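Local structure of extracellular invertase (Aspergillus kawachii, 5XH8) at residues 70-73 with 74-77; 127-131 with 132-136. The protein probably hydrolyses the fructosyl bond of sucrose and transfers fructose between sugars with high activity, building fructooligosaccharides such as 1-kestose, as a family GH32 beta-fructofuranosidase. One frame throughout, in Å; residues are numbered along the deposited sequence.

Interaction 1: residues 70-73 with 74-77; sequences TDDL and ATYQ
The turn that joins strand 65-70 to strand 77-78 is held from inside by two side chains, T70 and D72, which bind the backbone of A74 and T75 as the chain doubles back. T70 leads. Its side chain turns the hydroxyl away from the backbone N and in among the loop amides, where it donates to the carbonyl of T75, T70 OG1 to T75 O being 2.6 Å. D72 N gives its hydrogen to T70 OG1 at 3.2 Å, which makes this an ST turn, and L73 N adds a weak, bent bond to T70 OG1 at 2.8 Å. Three bonds thus grip one hydroxyl and fix its rotation.

D72 adds an Asx turn two residues later. Its CG sits between the backbone N and the carbonyl carbon (chi1 59°), which brings the carboxylate over the amides of A74 and T75. A74 N reaches D72 OD1 at 2.9 Å from well above the carboxylate plane, 57° out of it, whereas T75 N comes to D72 OD1 at 2.8 Å on the syn side and closer to the plane; both arrive from the same face. The other oxygen, D72 OD2, takes the hydroxyl T75 OG1 at 2.8 Å, also on its syn side, and the two side chains cross at about a right angle.

In the GH32 beta-propeller the two strands joined here are antiparallel neighbours in one sheet. Y76 lies alongside T70, its CD2 3.7 Å from T70 CB, and its hydroxyl bonds to Y345 on strand 341-348. A water takes the D71 amide and donates to T75 O and Q77 OE1, so T75 O has two donors. The carboxylate of D71 forms a salt bridge with K335 of helix 331-336.

Interaction 2: residues 127-131 with 132-136; sequences IPYTR and GSETQ
Y129 and E134 cross obliquely, with ring and carboxylate planes 54° apart, and meet where the phenol ends. Y129 OH donates to E134 OE1 over a short 2.5 Å; a chi1 of -166°, which sets the ring opposite the backbone N, carries the phenol along the turn to this point. The carboxylate oxygen lies at the ring edge, near the ring plane, and is approached on its anti side. S133 comes at the same ring from another direction: its hydroxyl stands over one face, S133 OG being 3.2 Å from Y129 CZ.

That hydroxyl belongs to a type II beta turn from T130 to S133, which leads into strand 134-140 of a propeller blade; G132 carries the positive phi of the turn's third position. T130 O receives two donors from S133, the turn amide S133 N at 3.1 Å and, in the carbonyl plane, the hydroxyl S133 OG at 2.9 Å. One water accepts from T130 N and donates to S133 OG, and another donates to both Y129 OH and E134 O.

E134 is also engaged from strand 166-176, where F169 N bonds to OE1 and R170 forms a salt bridge with OE2. R131 points outward from the turn, and its guanidinium bonds to backbone oxygens of Q217 and V156 of the second subunit.

Interactions 1 and 2 are separate local turns in successive parts of the propeller, in series along the chain, with centres about 37 Å apart and nearest atoms about 25 Å apart. Each links two strands, but in different sheets: 70-77 closes a hairpin in the sheet that holds strand 54-60, while 127-136 enters the sheet of strands 112-118 and 134-140. In interaction 2 the side chain of E134 lies about 6 Å from a bound glycerol; its partner R170 begins the Arg-Asp-Pro motif, whose aspartate stabilises the transition state in GH32 relatives. Interaction 2 also touches the second subunit through R131 and T130, whereas interaction 1 meets only its own chain.

Interaction 1: residues 70-73 with 74-77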
# COMPACT_ATOMS: atom_id res chain seq x y z
N THR A 70 -28.56 -5.02 19.16
CA THR A 70 -29.43 -4.90 20.31
C THR A 70 -30.43 -3.75 20.11
O THR A 70 -30.05 -2.68 19.60
CB THR A 70 -28.65 -4.73 21.60
OG1 THR A 70 -29.56 -4.61 22.70
CG2 THR A 70 -27.74 -3.50 21.58
N ASP A 71 -31.69 -3.99 20.51
CA ASP A 71 -32.69 -2.92 20.49
C ASP A 71 -32.97 -2.39 21.87
O ASP A 71 -33.81 -1.49 22.00
CB ASP A 71 -33.99 -3.36 19.79
CG ASP A 71 -34.75 -4.45 20.53
OD1 ASP A 71 -34.76 -4.47 21.76
OD2 ASP A 71 -35.35 -5.29 19.86
N ASP A 72 -32.28 -2.91 22.89
CA ASP A 72 -32.55 -2.50 24.27
C ASP A 72 -31.30 -2.27 25.12
O ASP A 72 -31.40 -1.82 26.28
CB ASP A 72 -33.48 -3.56 24.93
CG ASP A 72 -32.87 -4.97 24.93
OD1 ASP A 72 -31.67 -5.12 24.57
OD2 ASP A 72 -33.56 -5.94 25.29
N LEU A 73 -30.12 -2.54 24.55
CA LEU A 73 -28.85 -2.51 25.28
C LEU A 73 -28.84 -3.44 26.50
O LEU A 73 -28.22 -3.15 27.53
CB LEU A 73 -28.41 -1.08 25.62
CG LEU A 73 -26.90 -0.89 25.86
CD1 LEU A 73 -26.07 -1.12 24.58
CD2 LEU A 73 -26.59 0.48 26.45
N ALA A 74 -29.49 -4.58 26.33
CA ALA A 74 -29.52 -5.65 27.35
C ALA A 74 -29.34 -6.99 26.70
O ALA A 74 -28.46 -7.77 27.10
CB ALA A 74 -30.83 -5.60 28.12
N THR A 75 -30.16 -7.25 25.68
CA THR A 75 -30.16 -8.51 24.96
C THR A 75 -29.71 -8.30 23.51
O THR A 75 -29.84 -7.21 22.94
CB THR A 75 -31.57 -9.11 24.93
OG1 THR A 75 -32.43 -8.24 24.18
CG2 THR A 75 -32.11 -9.32 26.35
N TYR A 76 -29.23 -9.38 22.90
CA TYR A 76 -28.58 -9.34 21.59
C TYR A 76 -29.11 -10.39 20.64
O TYR A 76 -29.58 -11.46 21.08
CB TYR A 76 -27.06 -9.49 21.75
CG TYR A 76 -26.49 -8.47 22.67
CD1 TYR A 76 -26.48 -8.68 24.05
CD2 TYR A 76 -26.00 -7.24 22.19
CE1 TYR A 76 -25.99 -7.72 24.92
CE2 TYR A 76 -25.49 -6.29 23.06
CZ TYR A 76 -25.49 -6.53 24.43
OH TYR A 76 -24.98 -5.60 25.32
N GLN A 77 -29.01 -10.10 19.35
CA GLN A 77 -29.31 -11.03 18.26
C GLN A 77 -28.07 -11.14 17.37
O GLN A 77 -27.57 -10.13 16.86
CB GLN A 77 -30.46 -10.50 17.38
CG GLN A 77 -31.85 -10.79 17.87
CD GLN A 77 -32.21 -10.14 19.21
OE1 GLN A 77 -31.91 -8.95 19.48
NE2 GLN A 77 -32.88 -10.93 20.07
O HOH W 1 -32.27 -6.64 21.45

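Interaction 2: residues 127-131 with 132-136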
# COMPACT_ATOMS: atom_id res chain seq x y z
N ILE A 127 9.96 -5.91 18.13
CA ILE A 127 10.78 -6.37 17.00
C ILE A 127 10.78 -5.34 15.89
O ILE A 127 9.94 -4.42 15.90
CB ILE A 127 10.31 -7.73 16.45
CG1 ILE A 127 8.85 -7.67 15.95
CG2 ILE A 127 10.52 -8.81 17.51
CD1 ILE A 127 8.39 -8.93 15.22
N PRO A 128 11.70 -5.47 14.91
CA PRO A 128 11.65 -4.49 13.82
C PRO A 128 10.32 -4.56 13.06
O PRO A 128 9.73 -5.64 12.92
CB PRO A 128 12.85 -4.88 12.92
CG PRO A 128 13.80 -5.57 13.88
CD PRO A 128 12.92 -6.31 14.85
N TYR A 129 9.84 -3.40 12.62
CA TYR A 129 8.57 -3.32 11.92
C TYR A 129 8.73 -3.65 10.43
O TYR A 129 9.62 -3.12 9.76
CB TYR A 129 8.02 -1.92 12.09
CG TYR A 129 6.58 -1.77 11.72
CD1 TYR A 129 5.58 -2.10 12.62
CD2 TYR A 129 6.22 -1.34 10.45
CE1 TYR A 129 4.24 -1.96 12.29
CE2 TYR A 129 4.89 -1.20 10.10
CZ TYR A 129 3.90 -1.51 11.01
OH TYR A 129 2.58 -1.34 10.67
N THR A 130 7.88 -4.52 9.89
CA THR A 130 7.88 -4.78 8.45
C THR A 130 7.05 -3.72 7.74
O THR A 130 5.88 -3.56 8.03
CB THR A 130 7.29 -6.15 8.15
OG1 THR A 130 8.10 -7.10 8.80
CG2 THR A 130 7.27 -6.47 6.64
N ARG A 131 7.67 -2.99 6.83
CA ARG A 131 7.03 -1.94 6.05
C ARG A 131 5.75 -2.45 5.39
O ARG A 131 5.73 -3.54 4.81
CB ARG A 131 8.01 -1.43 4.97
CG ARG A 131 7.49 -0.29 4.09
CD ARG A 131 7.63 1.04 4.78
NE ARG A 131 7.19 2.13 3.93
CZ ARG A 131 7.92 2.68 2.96
NH1 ARG A 131 9.13 2.23 2.65
NH2 ARG A 131 7.40 3.67 2.25
N GLY A 132 4.67 -1.68 5.49
CA GLY A 132 3.40 -2.08 4.88
C GLY A 132 2.67 -3.22 5.57
O GLY A 132 1.67 -3.70 5.04
N SER A 133 3.11 -3.67 6.75
CA SER A 133 2.38 -4.75 7.43
C SER A 133 0.92 -4.35 7.81
O SER A 133 0.01 -5.18 7.74
CB SER A 133 3.20 -5.34 8.60
OG SER A 133 3.53 -4.37 9.52
N GLU A 134 0.70 -3.07 8.14
CA GLU A 134 -0.59 -2.55 8.54
C GLU A 134 -0.98 -1.32 7.68
O GLU A 134 -0.28 -0.30 7.68
CB GLU A 134 -0.57 -2.19 10.02
CG GLU A 134 -0.21 -3.35 10.95
CD GLU A 134 0.09 -2.89 12.36
OE1 GLU A 134 0.90 -1.93 12.49
OE2 GLU A 134 -0.50 -3.46 13.31
N THR A 135 -2.08 -1.46 6.95
CA THR A 135 -2.67 -0.36 6.20
C THR A 135 -4.09 -0.16 6.72
O THR A 135 -4.61 -0.99 7.48
CB THR A 135 -2.67 -0.63 4.70
OG1 THR A 135 -3.41 -1.83 4.42
CG2 THR A 135 -1.25 -0.83 4.17
N GLN A 136 -4.71 0.95 6.36
CA GLN A 136 -6.10 1.20 6.76
C GLN A 136 -6.96 1.24 5.50
O GLN A 136 -6.67 2.03 4.57
CB GLN A 136 -6.24 2.47 7.60
CG GLN A 136 -5.04 2.80 8.48
CD GLN A 136 -4.69 1.70 9.47
OE1 GLN A 136 -5.58 1.01 10.00
NE2 GLN A 136 -3.40 1.54 9.73
O HOH W 2 2.18 0.28 8.51
O HOH W 3 5.59 -5.53 11.31